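Local atomic coordinates of peptidylprolyl Isomerase (PDB entry 6B4P), a protein that probably catalyses the cis-trans isomerisation of peptide bonds preceding proline, as a member of the FKBP family of peptidyl-prolyl isomerases. Residues L22-I27 against K84-G89; V42-T47 against R77-G82; Y100-N105 against G109-N114. One frame throughout, in Å; residues are numbered along the deposited sequence.

Interaction 1: L22-I27 against K84-G89; sequences LKKKII and KSMKKG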
ATOM      1  N   LEU A  22       4.648  10.148  -3.091  1.00 16.97           N
ATOM      2  CA  LEU A  22       4.313   8.839  -2.544  1.00 14.86           C
ATOM      3  C   LEU A  22       5.284   8.585  -1.398  1.00 16.87           C
ATOM      4  O   LEU A  22       6.502   8.619  -1.602  1.00 18.46           O
ATOM      5  CB  LEU A  22       4.442   7.743  -3.604  1.00 15.77           C
ATOM      6  CG  LEU A  22       4.264   6.285  -3.159  1.00 14.93           C
ATOM      7  CD1 LEU A  22       2.804   6.029  -2.826  1.00 17.46           C
ATOM      8  CD2 LEU A  22       4.752   5.324  -4.239  1.00 18.63           C
ATOM      9  N   LYS A  23       4.762   8.356  -0.196  1.00 17.08           N
ATOM     10  CA  LYS A  23       5.635   8.341   0.970  1.00 15.83           C
ATOM     11  C   LYS A  23       5.040   7.446   2.042  1.00 15.60           C
ATOM     12  O   LYS A  23       3.844   7.144   2.021  1.00 14.86           O
ATOM     13  CB  LYS A  23       5.837   9.760   1.499  1.00 18.30           C
ATOM     14  CG  LYS A  23       4.523  10.451   1.834  1.00 18.25           C
ATOM     15  CD  LYS A  23       4.712  11.899   2.228  1.00 21.93           C
ATOM     16  CE  LYS A  23       3.379  12.467   2.647  1.00 24.81           C
ATOM     17  NZ  LYS A  23       3.528  13.752   3.376  1.00 30.21           N
ATOM     18  N   LYS A  24       5.880   7.030   2.991  1.00 14.59           N
ATOM     19  CA  LYS A  24       5.426   6.148   4.056  1.00 14.31           C
ATOM     20  C   LYS A  24       6.071   6.504   5.390  1.00 19.03           C
ATOM     21  O   LYS A  24       7.121   7.151   5.458  1.00 20.90           O
ATOM     22  CB  LYS A  24       5.720   4.671   3.737  1.00 16.38           C
ATOM     23  CG  LYS A  24       7.184   4.302   3.927  1.00 16.86           C
ATOM     24  CD  LYS A  24       7.468   2.831   3.557  1.00 17.09           C
ATOM     25  CE  LYS A  24       8.925   2.506   3.800  1.00 17.67           C
ATOM     26  NZ  LYS A  24       9.275   1.076   3.446  1.00 15.57           N
ATOM     27  N   LYS A  25       5.400   6.076   6.457  1.00 16.33           N
ATOM     28  CA  LYS A  25       5.944   6.049   7.811  1.00 17.80           C
ATOM     29  C   LYS A  25       5.976   4.596   8.256  1.00 19.27           C
ATOM     30  O   LYS A  25       4.981   3.883   8.093  1.00 21.00           O
ATOM     31  CB  LYS A  25       5.091   6.874   8.777  1.00 20.14           C
ATOM     32  CG  LYS A  25       5.126   8.380   8.526  1.00 26.41           C
ATOM     33  CD  LYS A  25       3.915   9.083   9.126  1.00 33.91           C
ATOM     34  CE  LYS A  25       3.715   8.750  10.592  1.00 46.94           C
ATOM     35  NZ  LYS A  25       2.486   9.416  11.119  1.00 57.15           N
ATOM     36  N   ILE A  26       7.105   4.153   8.811  1.00 18.91           N
ATOM     37  CA  ILE A  26       7.206   2.777   9.280  1.00 18.27           C
ATOM     38  C   ILE A  26       6.571   2.701  10.663  1.00 24.78           C
ATOM     39  O   ILE A  26       6.924   3.468  11.565  1.00 26.62           O
ATOM     40  CB  ILE A  26       8.664   2.290   9.294  1.00 21.93           C
ATOM     41  CG1 ILE A  26       9.210   2.279   7.863  1.00 25.15           C
ATOM     42  CG2 ILE A  26       8.765   0.897   9.909  1.00 21.82           C
ATOM     43  CD1 ILE A  26      10.667   1.889   7.750  1.00 29.94           C
ATOM     44  N   ILE A  27       5.591   1.818  10.811  1.00 19.19           N
ATOM     45  CA  ILE A  27       4.935   1.599  12.094  1.00 22.97           C
ATOM     46  C   ILE A  27       5.652   0.525  12.890  1.00 22.00           C
ATOM     47  O   ILE A  27       6.004   0.716  14.057  1.00 25.46           O
ATOM     48  CB  ILE A  27       3.455   1.222  11.864  1.00 21.40           C
ATOM     49  CG1 ILE A  27       2.728   2.315  11.092  1.00 26.83           C
ATOM     50  CG2 ILE A  27       2.765   0.906  13.182  1.00 23.51           C
ATOM     51  CD1 ILE A  27       1.317   1.936  10.710  1.00 30.27           C
ATOM     52  N   LYS A  84       7.240  -2.815  -2.767  1.00 14.35           N
ATOM     53  CA  LYS A  84       8.633  -3.091  -3.116  1.00 16.45           C
ATOM     54  C   LYS A  84       9.598  -2.493  -2.092  1.00 17.22           C
ATOM     55  O   LYS A  84      10.669  -3.062  -1.848  1.00 21.67           O
ATOM     56  CB  LYS A  84       8.933  -2.552  -4.514  1.00 18.37           C
ATOM     57  N   SER A  85       9.232  -1.359  -1.474  1.00 15.98           N
ATOM     58  CA  SER A  85      10.079  -0.687  -0.493  1.00 17.06           C
ATOM     59  C   SER A  85      10.058  -1.352   0.872  1.00 17.15           C
ATOM     60  O   SER A  85      10.856  -0.970   1.739  1.00 18.93           O
ATOM     61  CB  SER A  85       9.658   0.778  -0.327  1.00 16.56           C
ATOM     62  OG  SER A  85       8.548   0.915   0.555  1.00 16.30           O
ATOM     63  N   MET A  86       9.181  -2.326   1.088  1.00 15.71           N
ATOM     64  CA  MET A  86       8.955  -2.877   2.416  1.00 13.99           C
ATOM     65  C   MET A  86       9.827  -4.094   2.677  1.00 16.87           C
ATOM     66  O   MET A  86      10.142  -4.870   1.773  1.00 20.41           O
ATOM     67  CB  MET A  86       7.487  -3.254   2.590  1.00 14.21           C
ATOM     68  CG  MET A  86       6.553  -2.043   2.561  1.00 14.50           C
ATOM     69  SD  MET A  86       4.831  -2.523   2.695  1.00 14.80           S
ATOM     70  CE  MET A  86       4.719  -3.014   4.421  1.00 14.53           C
ATOM     71  N   LYS A  87      10.214  -4.250   3.935  1.00 16.13           N
ATOM     72  CA  LYS A  87      10.874  -5.459   4.395  1.00 16.09           C
ATOM     73  C   LYS A  87       9.841  -6.489   4.839  1.00 17.02           C
ATOM     74  O   LYS A  87       8.696  -6.161   5.164  1.00 17.03           O
ATOM     75  CB  LYS A  87      11.828  -5.139   5.541  1.00 20.88           C
ATOM     76  CG  LYS A  87      12.959  -4.194   5.147  1.00 21.83           C
ATOM     77  CD  LYS A  87      13.783  -3.807   6.359  1.00 27.59           C
ATOM     78  CE  LYS A  87      14.882  -2.808   6.011  1.00 33.59           C
ATOM     79  NZ  LYS A  87      15.722  -2.497   7.206  1.00 37.95           N
ATOM     80  N   LYS A  88      10.260  -7.754   4.846  1.00 16.04           N
ATOM     81  CA  LYS A  88       9.382  -8.824   5.307  1.00 16.82           C
ATOM     82  C   LYS A  88       8.858  -8.506   6.701  1.00 18.04           C
ATOM     83  O   LYS A  88       9.630  -8.182   7.606  1.00 17.03           O
ATOM     84  CB  LYS A  88      10.136 -10.151   5.311  1.00 21.11           C
ATOM     85  CG  LYS A  88       9.256 -11.359   5.577  1.00 23.29           C
ATOM     86  CD  LYS A  88      10.045 -12.667   5.461  1.00 23.06           C
ATOM     87  CE  LYS A  88      10.513 -12.864   4.024  1.00 24.85           C
ATOM     88  NZ  LYS A  88      11.175 -14.192   3.829  1.00 31.30           N
ATOM     89  N   GLY A  89       7.537  -8.586   6.871  1.00 15.40           N
ATOM     90  CA  GLY A  89       6.925  -8.305   8.164  1.00 15.67           C
ATOM     91  C   GLY A  89       6.702  -6.839   8.487  1.00 15.66           C
ATOM     92  O   GLY A  89       6.058  -6.534   9.505  1.00 16.64           O
TER

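Interaction 2: V42-T47 against R77-G82; sequences VSVHYT and RGWDLG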
ATOM      1  N   VAL A  42       3.062 -11.623  -3.230  1.00 17.53           N
ATOM      2  CA  VAL A  42       3.119 -11.068  -1.884  1.00 17.45           C
ATOM      3  C   VAL A  42       1.752 -11.200  -1.235  1.00 18.68           C
ATOM      4  O   VAL A  42       0.712 -11.112  -1.896  1.00 22.42           O
ATOM      5  CB  VAL A  42       3.588  -9.595  -1.885  1.00 16.03           C
ATOM      6  CG1 VAL A  42       4.993  -9.473  -2.448  1.00 17.11           C
ATOM      7  CG2 VAL A  42       2.614  -8.708  -2.646  1.00 18.34           C
ATOM      8  N   SER A  43       1.758 -11.398   0.076  1.00 15.44           N
ATOM      9  CA  SER A  43       0.545 -11.418   0.880  1.00 15.69           C
ATOM     10  C   SER A  43       0.584 -10.220   1.816  1.00 15.58           C
ATOM     11  O   SER A  43       1.560 -10.047   2.557  1.00 16.26           O
ATOM     12  CB  SER A  43       0.437 -12.709   1.691  1.00 19.34           C
ATOM     13  OG  SER A  43       0.225 -13.838   0.860  1.00 22.39           O
ATOM     14  N   VAL A  44      -0.471  -9.397   1.783  1.00 14.96           N
ATOM     15  CA  VAL A  44      -0.530  -8.195   2.606  1.00 13.04           C
ATOM     16  C   VAL A  44      -1.858  -8.130   3.338  1.00 14.02           C
ATOM     17  O   VAL A  44      -2.891  -8.607   2.855  1.00 16.60           O
ATOM     18  CB  VAL A  44      -0.327  -6.896   1.786  1.00 13.05           C
ATOM     19  CG1 VAL A  44       1.039  -6.884   1.076  1.00 14.01           C
ATOM     20  CG2 VAL A  44      -1.461  -6.687   0.787  1.00 15.09           C
ATOM     21  N   HIS A  45      -1.818  -7.530   4.525  1.00 15.61           N
ATOM     22  CA  HIS A  45      -3.015  -7.040   5.183  1.00 16.67           C
ATOM     23  C   HIS A  45      -3.002  -5.527   5.076  1.00 15.64           C
ATOM     24  O   HIS A  45      -1.948  -4.899   5.222  1.00 16.51           O
ATOM     25  CB  HIS A  45      -3.084  -7.481   6.647  1.00 17.17           C
ATOM     26  CG  HIS A  45      -3.911  -8.707   6.855  1.00 17.74           C
ATOM     27  ND1 HIS A  45      -5.167  -8.853   6.306  1.00 19.54           N
ATOM     28  CD2 HIS A  45      -3.668  -9.844   7.550  1.00 21.78           C
ATOM     29  CE1 HIS A  45      -5.663 -10.027   6.655  1.00 21.07           C
ATOM     30  NE2 HIS A  45      -4.772 -10.649   7.407  1.00 26.34           N
ATOM     31  N   TYR A  46      -4.169  -4.937   4.815  1.00 12.74           N
ATOM     32  CA  TYR A  46      -4.188  -3.497   4.615  1.00 13.02           C
ATOM     33  C   TYR A  46      -5.474  -2.899   5.159  1.00 13.45           C
ATOM     34  O   TYR A  46      -6.498  -3.570   5.285  1.00 14.19           O
ATOM     35  CB  TYR A  46      -4.054  -3.132   3.130  1.00 14.95           C
ATOM     36  CG  TYR A  46      -5.270  -3.544   2.343  1.00 14.10           C
ATOM     37  CD1 TYR A  46      -6.320  -2.652   2.125  1.00 15.35           C
ATOM     38  CD2 TYR A  46      -5.388  -4.835   1.843  1.00 12.48           C
ATOM     39  CE1 TYR A  46      -7.453  -3.052   1.424  1.00 14.05           C
ATOM     40  CE2 TYR A  46      -6.513  -5.242   1.146  1.00 14.47           C
ATOM     41  CZ  TYR A  46      -7.538  -4.342   0.934  1.00 14.57           C
ATOM     42  OH  TYR A  46      -8.660  -4.730   0.257  1.00 18.08           O
ATOM     43  N   THR A  47      -5.405  -1.601   5.453  1.00 15.37           N
ATOM     44  CA  THR A  47      -6.575  -0.781   5.754  1.00 15.04           C
ATOM     45  C   THR A  47      -6.471   0.502   4.942  1.00 13.50           C
ATOM     46  O   THR A  47      -5.457   1.202   5.017  1.00 16.45           O
ATOM     47  CB  THR A  47      -6.672  -0.470   7.248  1.00 16.74           C
ATOM     48  OG1 THR A  47      -6.786  -1.694   7.996  1.00 18.55           O
ATOM     49  CG2 THR A  47      -7.898   0.393   7.538  1.00 17.37           C
ATOM     50  N   ARG A  77      -0.280   1.843  -8.673  1.00 16.33           N
ATOM     51  CA  ARG A  77       1.164   2.059  -8.737  0.47 13.95           C
ATOM     52  C   ARG A  77       1.758   2.287  -7.353  1.00 15.91           C
ATOM     53  O   ARG A  77       2.874   1.831  -7.062  1.00 15.24           O
ATOM     54  CB  ARG A  77       1.466   3.244  -9.654  0.53 17.41           C
ATOM     55  CG  ARG A  77       2.945   3.466  -9.894  0.53 22.10           C
ATOM     56  CD  ARG A  77       3.154   4.324 -11.129  0.53 26.83           C
ATOM     57  NE  ARG A  77       2.566   5.654 -10.994  0.53 30.79           N
ATOM     58  CZ  ARG A  77       3.273   6.762 -10.798  0.53 32.84           C
ATOM     59  NH1 ARG A  77       4.595   6.695 -10.715  0.53 36.74           N
ATOM     60  NH2 ARG A  77       2.663   7.936 -10.688  0.53 29.49           N
ATOM     61  N   GLY A  78       1.035   2.998  -6.485  1.00 13.31           N
ATOM     62  CA  GLY A  78       1.543   3.233  -5.143  1.00 13.96           C
ATOM     63  C   GLY A  78       1.737   1.959  -4.345  1.00 11.50           C
ATOM     64  O   GLY A  78       2.602   1.903  -3.467  1.00 13.27           O
ATOM     65  N   TRP A  79       0.942   0.923  -4.629  1.00 12.26           N
ATOM     66  CA  TRP A  79       1.164  -0.364  -3.980  1.00 10.73           C
ATOM     67  C   TRP A  79       2.354  -1.111  -4.579  1.00 13.68           C
ATOM     68  O   TRP A  79       3.150  -1.695  -3.834  1.00 15.00           O
ATOM     69  CB  TRP A  79      -0.087  -1.233  -4.074  1.00 12.38           C
ATOM     70  CG  TRP A  79      -1.103  -1.006  -3.002  1.00 10.81           C
ATOM     71  CD1 TRP A  79      -1.347   0.151  -2.302  1.00 14.94           C
ATOM     72  CD2 TRP A  79      -2.019  -1.973  -2.509  1.00 11.28           C
ATOM     73  NE1 TRP A  79      -2.372  -0.056  -1.405  1.00 14.03           N
ATOM     74  CE2 TRP A  79      -2.801  -1.353  -1.516  1.00 12.84           C
ATOM     75  CE3 TRP A  79      -2.258  -3.322  -2.816  1.00 12.83           C
ATOM     76  CZ2 TRP A  79      -3.801  -2.035  -0.824  1.00 15.54           C
ATOM     77  CZ3 TRP A  79      -3.258  -3.988  -2.142  1.00 16.29           C
ATOM     78  CH2 TRP A  79      -4.017  -3.344  -1.152  1.00 17.14           C
ATOM     79  N   ASP A  80       2.492  -1.130  -5.909  1.00 14.24           N
ATOM     80  CA  ASP A  80       3.668  -1.770  -6.495  1.00 15.87           C
ATOM     81  C   ASP A  80       4.944  -1.107  -5.982  1.00 16.12           C
ATOM     82  O   ASP A  80       5.882  -1.783  -5.549  1.00 17.88           O
ATOM     83  CB  ASP A  80       3.605  -1.703  -8.024  1.00 15.72           C
ATOM     84  CG  ASP A  80       3.096  -2.993  -8.669  1.00 23.51           C
ATOM     85  OD1 ASP A  80       2.984  -4.043  -7.999  1.00 20.61           O
ATOM     86  OD2 ASP A  80       2.806  -2.941  -9.883  1.00 23.43           O
ATOM     87  N   LEU A  81       4.993   0.227  -6.004  1.00 14.22           N
ATOM     88  CA  LEU A  81       6.192   0.911  -5.524  1.00 13.24           C
ATOM     89  C   LEU A  81       6.320   0.801  -4.015  1.00 14.33           C
ATOM     90  O   LEU A  81       7.423   0.614  -3.484  1.00 16.69           O
ATOM     91  CB  LEU A  81       6.160   2.383  -5.928  1.00 13.12           C
ATOM     92  CG  LEU A  81       6.273   2.726  -7.406  1.00 19.88           C
ATOM     93  CD1 LEU A  81       6.117   4.225  -7.613  1.00 23.09           C
ATOM     94  CD2 LEU A  81       7.611   2.237  -7.950  1.00 22.90           C
ATOM     95  N   GLY A  82       5.203   0.926  -3.304  1.00 13.76           N
ATOM     96  CA  GLY A  82       5.268   0.956  -1.852  1.00 13.94           C
ATOM     97  C   GLY A  82       5.644  -0.386  -1.260  1.00 14.04           C
ATOM     98  O   GLY A  82       6.488  -0.465  -0.362  1.00 14.92           O
TER

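Interaction 3: Y100-N105 against G109-N114; sequences YAYGNN and GLIPAN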
ATOM      1  N   TYR A 100      -0.974   8.135  -8.131  1.00 15.41           N
ATOM      2  CA  TYR A 100      -0.407   6.829  -7.818  1.00 14.83           C
ATOM      3  C   TYR A 100      -1.497   5.831  -7.461  1.00 15.04           C
ATOM      4  O   TYR A 100      -1.190   4.714  -7.027  1.00 15.23           O
ATOM      5  CB  TYR A 100       0.615   6.932  -6.673  1.00 14.83           C
ATOM      6  CG  TYR A 100       1.875   7.686  -7.031  1.00 15.68           C
ATOM      7  CD1 TYR A 100       3.022   7.014  -7.432  1.00 18.74           C
ATOM      8  CD2 TYR A 100       1.912   9.076  -6.986  1.00 15.19           C
ATOM      9  CE1 TYR A 100       4.176   7.710  -7.769  1.00 22.60           C
ATOM     10  CE2 TYR A 100       3.053   9.767  -7.313  1.00 21.46           C
ATOM     11  CZ  TYR A 100       4.180   9.082  -7.710  1.00 22.67           C
ATOM     12  OH  TYR A 100       5.314   9.787  -8.039  1.00 27.61           O
ATOM     13  N   ALA A 101      -2.766   6.223  -7.599  1.00 14.69           N
ATOM     14  CA  ALA A 101      -3.879   5.354  -7.235  1.00 14.51           C
ATOM     15  C   ALA A 101      -4.841   5.266  -8.417  1.00 14.74           C
ATOM     16  O   ALA A 101      -4.461   4.771  -9.481  1.00 18.09           O
ATOM     17  CB  ALA A 101      -4.574   5.863  -5.967  1.00 16.48           C
ATOM     18  N   TYR A 102      -6.071   5.756  -8.265  1.00 14.36           N
ATOM     19  CA  TYR A 102      -7.066   5.626  -9.321  1.00 15.38           C
ATOM     20  C   TYR A 102      -7.247   6.900 -10.130  1.00 18.39           C
ATOM     21  O   TYR A 102      -8.136   6.955 -10.986  1.00 17.85           O
ATOM     22  CB  TYR A 102      -8.400   5.158  -8.734  1.00 15.37           C
ATOM     23  CG  TYR A 102      -8.281   3.790  -8.100  1.00 13.47           C
ATOM     24  CD1 TYR A 102      -8.216   3.644  -6.712  1.00 16.30           C
ATOM     25  CD2 TYR A 102      -8.190   2.644  -8.880  1.00 14.46           C
ATOM     26  CE1 TYR A 102      -8.087   2.393  -6.125  1.00 17.09           C
ATOM     27  CE2 TYR A 102      -8.068   1.388  -8.299  1.00 15.73           C
ATOM     28  CZ  TYR A 102      -8.010   1.269  -6.924  1.00 15.64           C
ATOM     29  OH  TYR A 102      -7.876   0.031  -6.345  1.00 17.48           O
ATOM     30  N   GLY A 103      -6.404   7.907  -9.916  1.00 18.81           N
ATOM     31  CA  GLY A 103      -6.447   9.076 -10.778  1.00 18.58           C
ATOM     32  C   GLY A 103      -7.776   9.791 -10.682  1.00 20.68           C
ATOM     33  O   GLY A 103      -8.336   9.966  -9.594  1.00 18.43           O
ATOM     34  N   ASN A 104      -8.297  10.214 -11.837  1.00 20.98           N
ATOM     35  CA  ASN A 104      -9.574  10.916 -11.861  1.00 21.73           C
ATOM     36  C   ASN A 104     -10.771   9.980 -11.747  1.00 21.98           C
ATOM     37  O   ASN A 104     -11.911  10.460 -11.757  1.00 28.53           O
ATOM     38  CB  ASN A 104      -9.694  11.759 -13.134  1.00 23.50           C
ATOM     39  CG  ASN A 104      -8.728  12.924 -13.150  1.00 36.04           C
ATOM     40  OD1 ASN A 104      -8.385  13.471 -12.100  1.00 46.18           O
ATOM     41  ND2 ASN A 104      -8.287  13.313 -14.339  1.00 49.92           N
ATOM     42  N   ASN A 105     -10.546   8.674 -11.632  1.00 18.72           N
ATOM     43  CA  ASN A 105     -11.644   7.722 -11.602  1.00 19.91           C
ATOM     44  C   ASN A 105     -12.257   7.615 -10.210  1.00 17.07           C
ATOM     45  O   ASN A 105     -11.574   7.722  -9.183  1.00 19.42           O
ATOM     46  CB  ASN A 105     -11.167   6.333 -12.028  1.00 20.43           C
ATOM     47  CG  ASN A 105     -10.587   6.312 -13.428  1.00 30.82           C
ATOM     48  OD1 ASN A 105     -11.245   6.690 -14.395  1.00 34.18           O
ATOM     49  ND2 ASN A 105      -9.345   5.865 -13.542  1.00 34.70           N
ATOM     50  N   GLY A 109     -19.095   3.158  -4.805  1.00 30.85           N
ATOM     51  CA  GLY A 109     -19.274   2.528  -3.515  1.00 35.42           C
ATOM     52  C   GLY A 109     -18.013   2.357  -2.698  1.00 35.16           C
ATOM     53  O   GLY A 109     -18.077   1.781  -1.605  1.00 41.80           O
ATOM     54  N   LEU A 110     -16.871   2.838  -3.178  1.00 25.61           N
ATOM     55  CA  LEU A 110     -15.615   2.620  -2.471  1.00 29.31           C
ATOM     56  C   LEU A 110     -14.807   3.910  -2.371  1.00 27.48           C
ATOM     57  O   LEU A 110     -14.462   4.355  -1.270  1.00 27.99           O
ATOM     58  CB  LEU A 110     -14.803   1.530  -3.174  1.00 29.95           C
ATOM     59  CG  LEU A 110     -13.660   0.895  -2.382  1.00 36.19           C
ATOM     60  CD1 LEU A 110     -14.216   0.068  -1.230  1.00 33.98           C
ATOM     61  CD2 LEU A 110     -12.774   0.049  -3.287  1.00 38.61           C
ATOM     62  N   ILE A 111     -14.523   4.529  -3.510  1.00 18.79           N
ATOM     63  CA  ILE A 111     -13.574   5.634  -3.593  1.00 21.16           C
ATOM     64  C   ILE A 111     -14.139   6.736  -4.479  1.00 19.83           C
ATOM     65  O   ILE A 111     -14.468   6.484  -5.648  1.00 19.72           O
ATOM     66  CB  ILE A 111     -12.225   5.143  -4.135  1.00 19.78           C
ATOM     67  CG1 ILE A 111     -11.547   4.239  -3.110  1.00 27.04           C
ATOM     68  CG2 ILE A 111     -11.316   6.310  -4.512  1.00 28.76           C
ATOM     69  CD1 ILE A 111     -10.389   3.467  -3.679  1.00 28.44           C
ATOM     70  N   PRO A 112     -14.265   7.960  -3.973  1.00 19.68           N
ATOM     71  CA  PRO A 112     -14.697   9.074  -4.817  1.00 20.41           C
ATOM     72  C   PRO A 112     -13.644   9.446  -5.848  1.00 18.70           C
ATOM     73  O   PRO A 112     -12.450   9.173  -5.697  1.00 20.41           O
ATOM     74  CB  PRO A 112     -14.903  10.223  -3.819  1.00 25.16           C
ATOM     75  CG  PRO A 112     -14.738   9.623  -2.458  1.00 23.97           C
ATOM     76  CD  PRO A 112     -13.937   8.381  -2.606  1.00 21.25           C
ATOM     77  N   ALA A 113     -14.107  10.117  -6.901  1.00 19.13           N
ATOM     78  CA  ALA A 113     -13.203  10.551  -7.955  1.00 20.02           C
ATOM     79  C   ALA A 113     -12.080  11.423  -7.400  1.00 21.51           C
ATOM     80  O   ALA A 113     -12.298  12.267  -6.525  1.00 21.97           O
ATOM     81  CB  ALA A 113     -13.977  11.313  -9.032  1.00 22.75           C
ATOM     82  N   ASN A 114     -10.867  11.192  -7.904  1.00 20.44           N
ATOM     83  CA  ASN A 114      -9.701  12.038  -7.630  1.00 16.05           C
ATOM     84  C   ASN A 114      -9.299  12.017  -6.149  1.00 16.83           C
ATOM     85  O   ASN A 114      -9.076  13.057  -5.526  1.00 21.63           O
ATOM     86  CB  ASN A 114      -9.944  13.468  -8.118  1.00 23.59           C
ATOM     87  CG  ASN A 114      -8.681  14.275  -8.177  1.00 31.07           C
ATOM     88  OD1 ASN A 114      -7.581  13.720  -8.236  1.00 32.90           O
ATOM     89  ND2 ASN A 114      -8.821  15.594  -8.146  1.00 30.80           N
TER

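Interaction 1: L22-I27 against K84-G89
Lys24 on strand 23-26 and Ser85 on the loop after helix 77-84 face each other with their CA atoms 9.4 Å apart, the closest pair of CA atoms across the contact, and one long side chain spans the gap. Lys24 starts with CG tucked between its backbone N and carbonyl carbon (chi1 76°), and from there the chain runs fully extended, which carries the ammonium group straight to the loop. At its tip NZ gives a hydrogen bond of 3.0 Å to Ser85 OG and a weak one of 3.1 Å to Ser85 O. The last methylenes of the lysine pass close to the hydroxyl, CE 3.6 Å from Ser85 OG. Met86 comes in beside the same ammonium, its CG 4.2 Å from Lys24 NZ, and its side chain goes on to Phe94, Ile121 and Leu123. Glu90 forms a salt bridge with Lys24 NZ, and Ser85 OG is also hydrogen-bonded to Gly82 O in the last turn of the helix. A buried lysine is thereby given a carboxylate, a hydroxyl and, more weakly, a carbonyl oxygen, which probably stabilises its charged form and ties the strand to the loop.

Interaction 2: V42-T47 against R77-G82
Tyr46 OH is gripped by two groups beyond the contact, Asp57 OD2 and Arg62 NH2, each through a hydrogen bond, so the far end of the ring that receives Trp79 is held in place. Trp79 reaches it from helix 77-84, the two side chains crossing at about a right angle. This is a T-shaped pair: the outer edge of the indole six-membered ring is directed at one face of the tyrosine, with ring centroids 5.0 Å apart and planes at 67°. The leading atom is Trp79 CH2, which sits over the tyrosine face displaced toward the rim, 3.6 Å from Tyr46 CD2. Trp79 CZ2 follows along the same edge, 3.8 Å from Tyr46 CG, so the indole meets the root of the phenol ring and leaves its hydroxyl end to the polar partners. The tyrosine ring is brought across the end of the indole by chi1 of 68°, which sets CG between the backbone N and the carbonyl carbon. Val44, two residues earlier on the same side of the strand, adds a looser apolar touch, CG2 lying 4.4 Å from Trp79 CZ3. All three residues are buried. In FKBPs a tryptophan from this helix forms the floor of the active-site pocket, and Trp79 probably does the same here. In the antiparallel sheet strand 41-50 pairs with 55-58, 66-69 and 117-126; Phe66 packs on Tyr46 and Ile121 on Trp79, while helix 77-84 lies across the concave side of that sheet, as in other FKBP domains.

Interaction 3: Y100-N105 against G109-N114
Tyr102 and Ile111 make the apolar part of this contact: the methyl CD1 of the isoleucine comes 3.5 Å from Tyr102 CE1, approaching the ring obliquely, with the two side chains crossing at about a right angle. With CG1 beside its backbone N (chi1 -69°) and CD1 extended beyond it, Ile111 sends its longer branch to the tyrosine. Backbone carbonyls make the second group, receiving CA-H...O contacts. Asn114 CA lies 3.2 Å from Gly103 O, and Ala113 CA is 3.5 Å from Asn105 O, the latter nearly straight at the hydrogen (174°). The side chains of Asn104 and Asn114 lie side by side, amide planes 83° apart, and Asn114 OD1 has its hydrogen-bond partner in Ser98 OG. A type II' turn from Tyr102 to Asn105 is closed by Asn105 N to Tyr102 O at 3.0 Å. Leu110 and Ile111 both face Ile107 in a classic beta bulge. The segments belong to the long surface loop between strands 91-96 and 117-126, which in FKBPs flanks the active site, and Tyr102 probably lines the pocket. Leu117 at the start of the latter strand packs on Tyr102 and Ile111, and Phe56 of strand 55-58 also touches Ile111.

Along the chain, interaction 2 is nested within the span closed by interaction 1, and interaction 3 follows both. Interactions 1 and 2 have centres about 9 Å apart and share helix 77-84; their strands, 23-26 and 41-50, belong to the same antiparallel sheet. Leu22 packs on Gly78 and Leu81 between them. Interaction 3 lies farther out, its centre about 16 Å from that of interaction 2 and about 22 Å from that of interaction 1, yet Tyr100 bridges back: its carbonyl probably accepts a hydrogen bond from Gly78 N, and its ring meets Leu22 and Leu81. Interaction 2 thus probably gives the pocket its floor and interaction 3 the loop beside it, with interaction 1 behind the helix, toward strand 23-26.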